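Local coordinates for activated BY transcription factor SSRB (Salmonella enterica, PDB 2WNW), which belongs to glycosyl hydrolase family 30, pairing a TIM barrel with a beta-sandwich domain, and is named for its activation by the transcription factor SsrB, at residues G3-S8 with V17-S22; D9-Q14 with P433-S438; G295-E300 with W310-H315; D390-E395 with Y410-Q415. All blocks are in the same frame, centred on the assembly; numbering follows the deposited sequence.

In the fold
Interactions 2 and 4 and helix 305-322 of interaction 3 meet at the junction between the TIM barrel and the beta sandwich; interaction 1 runs outward along the sheet. Interactions 1, 2 and 4 share that sheet: strand 2-9 of interaction 1 borders strand 437-442 of interaction 2, which borders strand 405-411 of interaction 4. Centres of interactions 2 and 4 are about 12 Å apart, those of 1 and 2 about 14 Å. Helix 305-322 reaches these contacts three times: Trp310 NE1 meets Ser435 O at 2.7 Å, His311 ND1 meets Tyr410 OH at 2.7 Å, and His315 ND1 meets Glu394 OE2 at 2.8 Å. The Cys296 side chain lies about 5 Å from a bound glycerol.

Interaction 1: residues G3-S8 with V17-S22; sequences GRLISS and VERAVS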
loop_
_atom_site.group_PDB
_atom_site.type_symbol
_atom_site.label_atom_id
_atom_site.label_comp_id
_atom_site.label_asym_id
_atom_site.label_seq_id
_atom_site.Cartn_x
_atom_site.Cartn_y
_atom_site.Cartn_z
ATOM N N GLY A 3 3.264 -22.699 -16.802
ATOM C CA GLY A 3 4.389 -21.930 -16.306
ATOM C C GLY A 3 5.308 -22.720 -15.402
ATOM O O GLY A 3 5.263 -23.948 -15.372
ATOM N N ARG A 4 6.153 -22.003 -14.668
ATOM C CA ARG A 4 7.088 -22.623 -13.746
ATOM C C ARG A 4 6.869 -22.028 -12.365
ATOM O O ARG A 4 6.638 -20.828 -12.228
ATOM C CB ARG A 4 8.531 -22.365 -14.181
ATOM C CG ARG A 4 8.916 -22.974 -15.518
ATOM C CD ARG A 4 10.419 -22.847 -15.739
ATOM N NE ARG A 4 10.844 -21.464 -15.939
ATOM C CZ ARG A 4 12.043 -20.993 -15.605
ATOM N NH1 ARG A 4 12.943 -21.789 -15.042
ATOM N NH2 ARG A 4 12.351 -19.727 -15.850
ATOM N N LEU A 5 6.938 -22.875 -11.347
ATOM C CA LEU A 5 6.752 -22.437 -9.973
ATOM C C LEU A 5 8.014 -22.747 -9.178
ATOM O O LEU A 5 8.476 -23.886 -9.156
ATOM C CB LEU A 5 5.551 -23.154 -9.347
ATOM C CG LEU A 5 5.220 -22.795 -7.893
ATOM C CD1 LEU A 5 4.808 -21.329 -7.805
ATOM C CD2 LEU A 5 4.101 -23.693 -7.386
ATOM N N ILE A 6 8.579 -21.722 -8.546
ATOM C CA ILE A 6 9.782 -21.874 -7.734
ATOM C C ILE A 6 9.342 -21.615 -6.299
ATOM O O ILE A 6 8.966 -20.490 -5.956
ATOM C CB ILE A 6 10.873 -20.852 -8.125
ATOM C CG1 ILE A 6 11.340 -21.098 -9.565
ATOM C CG2 ILE A 6 12.060 -20.971 -7.175
ATOM C CD1 ILE A 6 10.350 -20.664 -10.618
ATOM N N SER A 7 9.393 -22.653 -5.468
ATOM C CA SER A 7 8.942 -22.540 -4.087
ATOM C C SER A 7 10.002 -22.777 -3.018
ATOM O O SER A 7 10.832 -23.683 -3.126
ATOM C CB SER A 7 7.781 -23.513 -3.852
ATOM O OG SER A 7 6.786 -23.366 -4.847
ATOM N N SER A 8 9.955 -21.948 -1.980
ATOM C CA SER A 8 10.871 -22.058 -0.854
ATOM C C SER A 8 10.068 -22.265 0.421
ATOM O O SER A 8 9.026 -21.641 0.626
ATOM C CB SER A 8 11.727 -20.794 -0.708
ATOM O OG SER A 8 12.677 -20.686 -1.753
ATOM N N VAL A 17 12.836 -24.434 -5.076
ATOM C CA VAL A 17 12.502 -25.719 -5.679
ATOM C C VAL A 17 11.573 -25.455 -6.860
ATOM O O VAL A 17 10.487 -24.904 -6.688
ATOM C CB VAL A 17 11.798 -26.636 -4.665
ATOM C CG1 VAL A 17 11.461 -27.973 -5.310
ATOM C CG2 VAL A 17 12.693 -26.833 -3.444
ATOM N N GLU A 18 12.001 -25.840 -8.060
ATOM C CA GLU A 18 11.191 -25.606 -9.249
ATOM C C GLU A 18 10.436 -26.823 -9.764
ATOM O O GLU A 18 10.895 -27.958 -9.647
ATOM C CB GLU A 18 12.057 -25.058 -10.389
ATOM C CG GLU A 18 11.238 -24.650 -11.609
ATOM C CD GLU A 18 12.083 -24.165 -12.771
ATOM O OE1 GLU A 18 13.004 -23.349 -12.550
ATOM O OE2 GLU A 18 11.813 -24.593 -13.913
ATOM N N ARG A 19 9.268 -26.566 -10.341
ATOM C CA ARG A 19 8.449 -27.618 -10.918
ATOM C C ARG A 19 7.482 -27.005 -11.920
ATOM O O ARG A 19 7.079 -25.846 -11.784
ATOM C CB ARG A 19 7.689 -28.377 -9.826
ATOM C CG ARG A 19 6.497 -27.660 -9.227
ATOM C CD ARG A 19 5.957 -28.466 -8.057
ATOM N NE ARG A 19 4.648 -28.006 -7.606
ATOM C CZ ARG A 19 3.514 -28.205 -8.270
ATOM N NH1 ARG A 19 3.524 -28.860 -9.426
ATOM N NH2 ARG A 19 2.367 -27.756 -7.777
ATOM N N ALA A 20 7.135 -27.778 -12.942
ATOM C CA ALA A 20 6.222 -27.311 -13.971
ATOM C C ALA A 20 4.802 -27.281 -13.429
ATOM O O ALA A 20 4.395 -28.165 -12.679
ATOM C CB ALA A 20 6.297 -28.223 -15.191
ATOM N N VAL A 21 4.053 -26.252 -13.805
ATOM C CA VAL A 21 2.674 -26.117 -13.361
ATOM C C VAL A 21 1.826 -25.599 -14.511
ATOM O O VAL A 21 2.352 -25.109 -15.512
ATOM C CB VAL A 21 2.549 -25.125 -12.176
ATOM C CG1 VAL A 21 3.365 -25.615 -10.993
ATOM C CG2 VAL A 21 3.014 -23.742 -12.604
ATOM N N SER A 22 0.511 -25.717 -14.375
ATOM C CA SER A 22 -0.383 -25.224 -15.406
ATOM C C SER A 22 -1.586 -24.538 -14.779
ATOM O O SER A 22 -2.042 -24.915 -13.698
ATOM C CB SER A 22 -0.848 -26.367 -16.317
ATOM O OG SER A 22 -1.715 -27.254 -15.636
HETATM O O HOH W 1 7.516 -25.455 -6.729
#
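Arg4 and Glu18 meet across the face that also carries Ile6 and Ala20. The carboxylate of Glu18 joins the guanidinium in a salt bridge, Arg4 NH1 to Glu18 OE1 2.9 Å. Glu18 reaches it on an extended chain whose CG stands anti to the backbone N (chi1 -174°), while the Arg4 chain bends at chi3 to bring NH1 round. On the other face Leu5 CB packs at 3.7 Å on Val21 CG1, the two side chains crossing at about a right angle. Val21 CG1 in turn lies over one face of the Arg19 guanidinium, toward its rim. These side chains ride on an antiparallel strand pair at the N-terminal end of the chain, part of the beta sandwich, with hydrogen-bonded pairs at Gly3-Val21, Leu5-Arg19 and Ser7-Val17. The Ser7 N to Val17 O bond, 2.8 Å, is the shortest of the six between the backbones. Val17 O also accepts from a water at 3.0 Å, which is hydrogen-bonded to Ser7 OG too. Farther out, strand 437-442 pairs with the far edge of strand 2-9, bonding to Arg4, Ile6 and Ser8, and Leu430 and Ile428 of strand 426-432 touch Leu5 and Val21.

Interaction 2: residues D9-Q14 with P433-S438; sequences DPYRQQ and PPSGAS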
loop_
_atom_site.group_PDB
_atom_site.type_symbol
_atom_site.label_atom_id
_atom_site.label_comp_id
_atom_site.label_asym_id
_atom_site.label_seq_id
_atom_site.Cartn_x
_atom_site.Cartn_y
_atom_site.Cartn_z
ATOM N N ASP A 9 10.563 -23.159 1.266
ATOM C CA ASP A 9 9.945 -23.482 2.543
ATOM C C ASP A 9 11.109 -23.404 3.524
ATOM O O ASP A 9 11.696 -24.423 3.891
ATOM C CB ASP A 9 9.371 -24.902 2.489
ATOM C CG ASP A 9 8.626 -25.294 3.756
ATOM O OD1 ASP A 9 7.975 -26.358 3.732
ATOM O OD2 ASP A 9 8.690 -24.561 4.765
ATOM N N PRO A 10 11.470 -22.183 3.948
ATOM C CA PRO A 10 12.579 -21.980 4.882
ATOM C C PRO A 10 12.567 -22.838 6.147
ATOM O O PRO A 10 13.610 -23.338 6.558
ATOM C CB PRO A 10 12.524 -20.475 5.171
ATOM C CG PRO A 10 11.091 -20.113 4.906
ATOM C CD PRO A 10 10.783 -20.910 3.670
ATOM N N TYR A 11 11.407 -23.015 6.769
ATOM C CA TYR A 11 11.355 -23.828 7.979
ATOM C C TYR A 11 11.777 -25.275 7.734
ATOM O O TYR A 11 12.126 -25.990 8.673
ATOM C CB TYR A 11 9.964 -23.765 8.615
ATOM C CG TYR A 11 9.773 -22.528 9.471
ATOM C CD1 TYR A 11 10.574 -22.303 10.593
ATOM C CD2 TYR A 11 8.807 -21.577 9.154
ATOM C CE1 TYR A 11 10.415 -21.153 11.382
ATOM C CE2 TYR A 11 8.639 -20.426 9.930
ATOM C CZ TYR A 11 9.443 -20.221 11.040
ATOM O OH TYR A 11 9.270 -19.086 11.804
ATOM N N ARG A 12 11.745 -25.709 6.477
ATOM C CA ARG A 12 12.177 -27.062 6.143
ATOM C C ARG A 12 13.491 -27.012 5.371
ATOM O O ARG A 12 13.936 -28.015 4.817
ATOM C CB ARG A 12 11.120 -27.794 5.312
ATOM C CG ARG A 12 9.873 -28.183 6.082
ATOM C CD ARG A 12 9.002 -29.101 5.241
ATOM N NE ARG A 12 7.742 -29.434 5.900
ATOM C CZ ARG A 12 6.835 -30.265 5.393
ATOM N NH1 ARG A 12 7.050 -30.850 4.221
ATOM N NH2 ARG A 12 5.712 -30.511 6.055
ATOM N N GLN A 13 14.110 -25.837 5.337
ATOM C CA GLN A 13 15.377 -25.666 4.636
ATOM C C GLN A 13 15.295 -26.031 3.150
ATOM O O GLN A 13 16.278 -26.487 2.565
ATOM C CB GLN A 13 16.466 -26.511 5.311
ATOM C CG GLN A 13 16.749 -26.133 6.761
ATOM C CD GLN A 13 17.619 -24.898 6.885
ATOM O OE1 GLN A 13 17.313 -23.848 6.319
ATOM N NE2 GLN A 13 18.715 -25.017 7.632
ATOM N N GLN A 14 14.122 -25.846 2.552
ATOM C CA GLN A 14 13.918 -26.124 1.130
ATOM C C GLN A 14 13.869 -24.785 0.405
ATOM O O GLN A 14 12.959 -23.993 0.630
ATOM C CB GLN A 14 12.599 -26.861 0.896
ATOM C CG GLN A 14 12.756 -28.332 0.577
ATOM C CD GLN A 14 13.389 -29.104 1.707
ATOM O OE1 GLN A 14 12.813 -29.223 2.787
ATOM N NE2 GLN A 14 14.584 -29.631 1.469
ATOM N N PRO A 433 3.619 -22.550 2.852
ATOM C CA PRO A 433 3.795 -22.854 4.271
ATOM C C PRO A 433 4.116 -21.544 4.982
ATOM O O PRO A 433 4.332 -20.515 4.332
ATOM C CB PRO A 433 4.979 -23.813 4.264
ATOM C CG PRO A 433 5.813 -23.285 3.132
ATOM C CD PRO A 433 4.773 -23.014 2.061
ATOM N N PRO A 434 4.134 -21.555 6.322
ATOM C CA PRO A 434 4.446 -20.324 7.055
ATOM C C PRO A 434 5.812 -19.811 6.592
ATOM O O PRO A 434 6.760 -20.590 6.479
ATOM C CB PRO A 434 4.471 -20.786 8.510
ATOM C CG PRO A 434 3.499 -21.931 8.520
ATOM C CD PRO A 434 3.852 -22.665 7.248
ATOM N N SER A 435 5.902 -18.510 6.320
ATOM C CA SER A 435 7.138 -17.875 5.861
ATOM C C SER A 435 7.573 -18.331 4.472
ATOM O O SER A 435 8.635 -17.943 3.985
ATOM C CB SER A 435 8.279 -18.113 6.859
ATOM O OG SER A 435 8.027 -17.443 8.083
ATOM N N GLY A 436 6.748 -19.139 3.820
ATOM C CA GLY A 436 7.111 -19.605 2.497
ATOM C C GLY A 436 7.065 -18.501 1.458
ATOM O O GLY A 436 6.364 -17.500 1.622
ATOM N N ALA A 437 7.833 -18.677 0.388
ATOM C CA ALA A 437 7.859 -17.719 -0.703
ATOM C C ALA A 437 7.827 -18.514 -1.999
ATOM O O ALA A 437 8.385 -19.612 -2.082
ATOM C CB ALA A 437 9.123 -16.866 -0.641
ATOM N N SER A 438 7.161 -17.966 -3.004
ATOM C CA SER A 438 7.070 -18.633 -4.291
ATOM C C SER A 438 7.134 -17.615 -5.415
ATOM O O SER A 438 6.631 -16.497 -5.291
ATOM C CB SER A 438 5.760 -19.417 -4.397
ATOM O OG SER A 438 5.669 -20.409 -3.389
HETATM O O HOH W 2 8.887 -22.208 5.713
#
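A single water ties Asp9 and Tyr11 to Pro434: it donates to Asp9 OD2 at 2.5 Å and to Pro434 O at 2.8 Å, and accepts from Tyr11 N. Asp9 CG stands anti to the backbone N (chi1 -176°), which carries the carboxylate to this water and against the CG corner of Pro433. The water bridges two loops of the beta sandwich: the hairpin loop after strand 2-9, ending in a G1 beta bulge where Gln13 and Gln14 both face Asp9, and a type II turn from Pro433 to Gly436. Asp9 O is gripped by Arg12 N and Gln14 N, which arrive from opposite faces of its plane, and the second turn is closed by Gly436 N on Pro433 O. No direct hydrogen bond joins the segments, so the rest is packing. Pro433 CG is 3.5 Å from Asp9 CG. Pro10 CG lies 3.4 Å from Ser435 O, whose hydrogen bond comes from Trp310 NE1 in helix 305-322; Ile307 of that helix and His365 of helix 365-374 also touch Pro10. Tyr11 presents its ring edge to the other turn, with Pro434 O close to the ring plane and 3.5 Å from Tyr11 CD2.

Interaction 3: residues G295-E300 with W310-H315; sequences GCVPME and WHTYLH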
loop_
_atom_site.group_PDB
_atom_site.type_symbol
_atom_site.label_atom_id
_atom_site.label_comp_id
_atom_site.label_asym_id
_atom_site.label_seq_id
_atom_site.Cartn_x
_atom_site.Cartn_y
_atom_site.Cartn_z
ATOM N N GLY A 295 20.959 -1.939 2.140
ATOM C CA GLY A 295 20.271 -2.513 3.274
ATOM C C GLY A 295 21.018 -3.762 3.699
ATOM O O GLY A 295 21.691 -4.397 2.883
ATOM N N CYS A 296 20.926 -4.097 4.982
ATOM C CA CYS A 296 21.565 -5.295 5.515
ATOM C C CYS A 296 20.968 -5.581 6.885
ATOM O O CYS A 296 20.201 -4.774 7.421
ATOM C CB CYS A 296 23.087 -5.108 5.640
ATOM S SG CYS A 296 23.636 -3.976 6.957
ATOM N N VAL A 297 21.311 -6.737 7.440
ATOM C CA VAL A 297 20.833 -7.131 8.756
ATOM C C VAL A 297 22.060 -7.450 9.602
ATOM O O VAL A 297 23.115 -7.795 9.072
ATOM C CB VAL A 297 19.918 -8.385 8.682
ATOM C CG1 VAL A 297 18.645 -8.056 7.901
ATOM C CG2 VAL A 297 20.657 -9.540 8.022
ATOM N N PRO A 298 21.942 -7.330 10.929
ATOM C CA PRO A 298 23.082 -7.620 11.804
ATOM C C PRO A 298 23.327 -9.113 11.985
ATOM O O PRO A 298 22.499 -9.944 11.595
ATOM C CB PRO A 298 22.679 -6.947 13.112
ATOM C CG PRO A 298 21.192 -7.158 13.131
ATOM C CD PRO A 298 20.796 -6.818 11.703
ATOM N N MET A 299 24.478 -9.450 12.563
ATOM C CA MET A 299 24.806 -10.842 12.834
ATOM C C MET A 299 24.040 -11.191 14.104
ATOM O O MET A 299 24.131 -10.480 15.103
ATOM C CB MET A 299 26.310 -11.015 13.074
ATOM C CG MET A 299 27.168 -10.936 11.825
ATOM S SD MET A 299 26.861 -12.299 10.697
ATOM C CE MET A 299 27.635 -13.675 11.592
ATOM N N GLU A 300 23.270 -12.272 14.056
ATOM C CA GLU A 300 22.479 -12.705 15.203
ATOM C C GLU A 300 22.553 -14.222 15.285
ATOM O O GLU A 300 22.439 -14.913 14.277
ATOM C CB GLU A 300 21.036 -12.221 15.043
ATOM C CG GLU A 300 20.946 -10.701 14.967
ATOM C CD GLU A 300 19.540 -10.196 14.721
ATOM O OE1 GLU A 300 18.993 -10.461 13.632
ATOM O OE2 GLU A 300 18.986 -9.530 15.619
ATOM N N TRP A 310 15.240 -13.390 6.600
ATOM C CA TRP A 310 14.495 -13.795 5.414
ATOM C C TRP A 310 13.324 -12.828 5.263
ATOM O O TRP A 310 13.097 -12.261 4.190
ATOM C CB TRP A 310 14.021 -15.242 5.627
ATOM C CG TRP A 310 12.931 -15.768 4.733
ATOM C CD1 TRP A 310 11.598 -15.862 5.038
ATOM C CD2 TRP A 310 13.091 -16.397 3.452
ATOM N NE1 TRP A 310 10.927 -16.520 4.036
ATOM C CE2 TRP A 310 11.817 -16.858 3.051
ATOM C CE3 TRP A 310 14.189 -16.617 2.607
ATOM C CZ2 TRP A 310 11.608 -17.532 1.836
ATOM C CZ3 TRP A 310 13.981 -17.289 1.398
ATOM C CH2 TRP A 310 12.700 -17.738 1.028
ATOM N N HIS A 311 12.601 -12.620 6.358
ATOM C CA HIS A 311 11.466 -11.706 6.359
ATOM C C HIS A 311 11.863 -10.274 6.021
ATOM O O HIS A 311 11.219 -9.624 5.207
ATOM C CB HIS A 311 10.781 -11.687 7.725
ATOM C CG HIS A 311 9.765 -10.597 7.863
ATOM N ND1 HIS A 311 8.518 -10.664 7.279
ATOM C CD2 HIS A 311 9.837 -9.384 8.461
ATOM C CE1 HIS A 311 7.866 -9.537 7.511
ATOM N NE2 HIS A 311 8.644 -8.744 8.225
ATOM N N THR A 312 12.912 -9.774 6.668
ATOM C CA THR A 312 13.345 -8.399 6.428
ATOM C C THR A 312 13.603 -8.114 4.952
ATOM O O THR A 312 13.123 -7.113 4.422
ATOM C CB THR A 312 14.604 -8.066 7.262
ATOM O OG1 THR A 312 14.273 -8.137 8.656
ATOM C CG2 THR A 312 15.123 -6.671 6.940
ATOM N N TYR A 313 14.342 -8.996 4.286
ATOM C CA TYR A 313 14.641 -8.798 2.873
ATOM C C TYR A 313 13.400 -8.876 1.992
ATOM O O TYR A 313 13.141 -7.973 1.192
ATOM C CB TYR A 313 15.674 -9.826 2.383
ATOM C CG TYR A 313 17.114 -9.389 2.567
ATOM C CD1 TYR A 313 17.766 -9.544 3.792
ATOM C CD2 TYR A 313 17.812 -8.784 1.520
ATOM C CE1 TYR A 313 19.085 -9.102 3.968
ATOM C CE2 TYR A 313 19.122 -8.336 1.684
ATOM C CZ TYR A 313 19.751 -8.498 2.907
ATOM O OH TYR A 313 21.039 -8.045 3.061
ATOM N N LEU A 314 12.629 -9.952 2.132
ATOM C CA LEU A 314 11.432 -10.119 1.310
ATOM C C LEU A 314 10.383 -9.039 1.545
ATOM O O LEU A 314 9.818 -8.501 0.595
ATOM C CB LEU A 314 10.814 -11.501 1.542
ATOM C CG LEU A 314 11.599 -12.680 0.960
ATOM C CD1 LEU A 314 10.984 -13.988 1.444
ATOM C CD2 LEU A 314 11.588 -12.609 -0.567
ATOM N N HIS A 315 10.128 -8.722 2.810
ATOM C CA HIS A 315 9.133 -7.713 3.156
ATOM C C HIS A 315 9.477 -6.343 2.579
ATOM O O HIS A 315 8.615 -5.671 2.013
ATOM C CB HIS A 315 8.994 -7.610 4.679
ATOM C CG HIS A 315 8.007 -6.577 5.129
ATOM N ND1 HIS A 315 6.645 -6.734 4.988
ATOM C CD2 HIS A 315 8.187 -5.364 5.706
ATOM C CE1 HIS A 315 6.028 -5.663 5.456
ATOM N NE2 HIS A 315 6.941 -4.816 5.898
HETATM O O HOH W 3 22.472 -8.467 5.372
#
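Val297 fills the close part of this contact, its CG1 methyl 3.9 Å from Thr312 CG2 and 4.1 Å from Tyr313 CE1. The setting is the TIM barrel: residues 295-300 leave the end of barrel strand 289-294, and residues 310-315 belong to helix 305-322, which follows it. The first torsion of Val297 (chi1 -65°) sets CG1 anti to the carbonyl carbon and beside the backbone N, on the side where it meets both helix residues. The side chains of Val297 and Thr312 run alongside each other with their ends pointing opposite ways, Val297 CG1 meeting both CB and CG2 of Thr312. The hydroxyl of Thr312 is engaged within its own helix, by the carbonyl of Arg308.

The looser part lies around the phenol end of Tyr313, where polar atoms come near without a direct hydrogen bond between the segments. Tyr313 OH is 3.7 Å from Cys296 CA and equally far from Gly295 O. A water fills the bridging role, in the plane of the Tyr313 ring at its edge, donating to the phenol oxygen and accepting from Val297 N at 2.9 Å. Asp330 OD1 is a further hydrogen-bond partner of that hydroxyl, and Trp269 meets the ring edge-to-face, so the phenol is held from more than one direction. Cys296 points its side chain away from the helix, about 5 Å from a bound glycerol. Barely 158 Å² is buried between the segments, and no backbone bond joins them. The water-to-phenol link measures 2.8 Å from the water oxygen to Tyr313 OH.

Interaction 4: residues D390-E395 with Y410-Q415; sequences DNLLEE and YNRDVQ
Three backbone hydrogen bonds draw Leu392 and Glu394 to Tyr410 and Arg412. The pair Glu394-Tyr410 is bonded both ways: Tyr410 N gives a straight bond to Glu394 O (2.8 Å, 168°), and the return bond from Glu394 N to Tyr410 O is more bent (135°). Arg412 N then reaches Leu392 O at 3.1 Å, where the strands give way to loop.

Packing is carried chiefly by the two leucines. Leu392 CD2 rests 3.8 Å from Arg412 CG, the side chains crossing at about a right angle; set between its own backbone N and carbonyl carbon, Arg412 CG faces both this methyl and Leu392 O. The other methyl, Leu392 CD1, lies beside the Asp413 carboxylate, whose OD2 is salt-bridged to Arg417. Leu393 CD2 packs on Asn411 CB at the non-hydrogen-bonded pair.

These contacts close the open end of the beta hairpin of strands 393-399 and 405-411 in the beta sandwich. An Asx turn opens each segment's loop: Asp390 OD1 accepts from Leu392 N, and Asn411 OD1 from Asp413 N.

Among the charged groups, Glu394 runs alongside Tyr410, pointing the same way, its carboxylate 80° from the ring plane with OE1 at the ring edge. Glu394 OE2 makes a long salt bridge of 3.8 Å to Arg412 NH1; its firmer partner is His315 ND1 of helix 305-322, just as Tyr410 OH bonds His311 ND1. The backbone N of Arg412 lies over the centre of one face of the Tyr410 ring, 4.1 Å above it. Asn391 of the second subunit packs on Arg412.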
loop_
_atom_site.group_PDB
_atom_site.type_symbol
_atom_site.label_atom_id
_atom_site.label_comp_id
_atom_site.label_asym_id
_atom_site.label_seq_id
_atom_site.Cartn_x
_atom_site.Cartn_y
_atom_site.Cartn_z
ATOM N N ASP A 390 -5.495 -10.635 1.007
ATOM C CA ASP A 390 -5.007 -10.567 2.385
ATOM C C ASP A 390 -3.580 -10.013 2.391
ATOM O O ASP A 390 -2.679 -10.606 1.801
ATOM C CB ASP A 390 -5.025 -11.981 2.991
ATOM C CG ASP A 390 -4.728 -12.002 4.484
ATOM O OD1 ASP A 390 -3.951 -11.151 4.972
ATOM O OD2 ASP A 390 -5.261 -12.902 5.174
ATOM N N ASN A 391 -3.384 -8.881 3.065
ATOM C CA ASN A 391 -2.072 -8.238 3.144
ATOM C C ASN A 391 -0.961 -9.090 3.757
ATOM O O ASN A 391 0.215 -8.747 3.627
ATOM C CB ASN A 391 -2.175 -6.917 3.919
ATOM C CG ASN A 391 -2.606 -5.756 3.044
ATOM O OD1 ASN A 391 -3.041 -5.944 1.903
ATOM N ND2 ASN A 391 -2.494 -4.542 3.578
ATOM N N LEU A 392 -1.317 -10.177 4.440
ATOM C CA LEU A 392 -0.307 -11.048 5.035
ATOM C C LEU A 392 0.332 -11.866 3.921
ATOM O O LEU A 392 1.436 -12.386 4.068
ATOM C CB LEU A 392 -0.923 -11.970 6.092
ATOM C CG LEU A 392 -1.417 -11.292 7.374
ATOM C CD1 LEU A 392 -1.888 -12.354 8.352
ATOM C CD2 LEU A 392 -0.296 -10.466 8.000
ATOM N N LEU A 393 -0.386 -11.998 2.810
ATOM C CA LEU A 393 0.156 -12.686 1.645
ATOM C C LEU A 393 0.722 -11.549 0.801
ATOM O O LEU A 393 0.020 -10.942 -0.010
ATOM C CB LEU A 393 -0.943 -13.438 0.882
ATOM C CG LEU A 393 -1.279 -14.816 1.459
ATOM C CD1 LEU A 393 -2.506 -15.391 0.766
ATOM C CD2 LEU A 393 -0.076 -15.738 1.284
ATOM N N GLU A 394 1.992 -11.237 1.039
ATOM C CA GLU A 394 2.678 -10.163 0.335
ATOM C C GLU A 394 2.991 -10.600 -1.083
ATOM O O GLU A 394 3.420 -11.728 -1.313
ATOM C CB GLU A 394 3.965 -9.796 1.081
ATOM C CG GLU A 394 3.713 -9.284 2.501
ATOM C CD GLU A 394 4.989 -8.866 3.213
ATOM O OE1 GLU A 394 5.947 -8.455 2.530
ATOM O OE2 GLU A 394 5.033 -8.937 4.453
ATOM N N GLU A 395 2.782 -9.704 -2.037
ATOM C CA GLU A 395 3.023 -10.050 -3.427
ATOM C C GLU A 395 3.308 -8.862 -4.329
ATOM O O GLU A 395 2.850 -7.749 -4.078
ATOM C CB GLU A 395 1.809 -10.807 -3.973
ATOM C CG GLU A 395 0.478 -10.032 -3.896
ATOM C CD GLU A 395 0.348 -8.954 -4.962
ATOM O OE1 GLU A 395 0.887 -9.154 -6.070
ATOM O OE2 GLU A 395 -0.306 -7.915 -4.706
ATOM N N TYR A 410 4.915 -14.025 -0.887
ATOM C CA TYR A 410 5.538 -14.357 0.389
ATOM C C TYR A 410 4.474 -14.386 1.485
ATOM O O TYR A 410 3.742 -13.412 1.683
ATOM C CB TYR A 410 6.613 -13.308 0.717
ATOM C CG TYR A 410 7.024 -13.250 2.174
ATOM C CD1 TYR A 410 6.993 -12.040 2.872
ATOM C CD2 TYR A 410 7.431 -14.396 2.857
ATOM C CE1 TYR A 410 7.353 -11.975 4.216
ATOM C CE2 TYR A 410 7.795 -14.342 4.202
ATOM C CZ TYR A 410 7.752 -13.130 4.872
ATOM O OH TYR A 410 8.100 -13.074 6.200
ATOM N N ASN A 411 4.386 -15.511 2.185
ATOM C CA ASN A 411 3.412 -15.675 3.260
ATOM C C ASN A 411 4.044 -15.362 4.617
ATOM O O ASN A 411 4.786 -16.182 5.160
ATOM C CB ASN A 411 2.868 -17.112 3.258
ATOM C CG ASN A 411 1.979 -17.396 4.452
ATOM O OD1 ASN A 411 1.388 -16.478 5.019
ATOM N ND2 ASN A 411 1.870 -18.671 4.835
ATOM N N ARG A 412 3.746 -14.187 5.172
ATOM C CA ARG A 412 4.321 -13.818 6.463
ATOM C C ARG A 412 3.519 -14.359 7.643
ATOM O O ARG A 412 3.929 -14.210 8.794
ATOM C CB ARG A 412 4.461 -12.290 6.590
ATOM C CG ARG A 412 3.154 -11.536 6.764
ATOM C CD ARG A 412 3.392 -10.042 6.961
ATOM N NE ARG A 412 4.162 -9.753 8.171
ATOM C CZ ARG A 412 4.531 -8.531 8.546
ATOM N NH1 ARG A 412 4.201 -7.480 7.807
ATOM N NH2 ARG A 412 5.234 -8.356 9.655
ATOM N N ASP A 413 2.384 -14.993 7.359
ATOM C CA ASP A 413 1.543 -15.555 8.413
ATOM C C ASP A 413 2.306 -16.715 9.051
ATOM O O ASP A 413 3.243 -17.252 8.455
ATOM C CB ASP A 413 0.219 -16.068 7.826
ATOM C CG ASP A 413 -0.916 -16.096 8.850
ATOM O OD1 ASP A 413 -0.643 -16.017 10.068
ATOM O OD2 ASP A 413 -2.089 -16.203 8.428
ATOM N N VAL A 414 1.900 -17.098 10.256
ATOM C CA VAL A 414 2.543 -18.195 10.970
ATOM C C VAL A 414 1.822 -19.507 10.682
ATOM O O VAL A 414 2.111 -20.536 11.293
ATOM C CB VAL A 414 2.534 -17.946 12.491
ATOM C CG1 VAL A 414 3.369 -16.711 12.821
ATOM C CG2 VAL A 414 1.106 -17.773 12.976
ATOM N N GLN A 415 0.871 -19.454 9.755
ATOM C CA GLN A 415 0.107 -20.634 9.363
ATOM C C GLN A 415 0.236 -20.822 7.864
ATOM O O GLN A 415 0.567 -19.887 7.136
ATOM C CB GLN A 415 -1.381 -20.459 9.652
ATOM C CG GLN A 415 -1.765 -20.185 11.076
ATOM C CD GLN A 415 -3.262 -20.003 11.196
ATOM O OE1 GLN A 415 -4.033 -20.870 10.778
ATOM N NE2 GLN A 415 -3.686 -18.874 11.756
#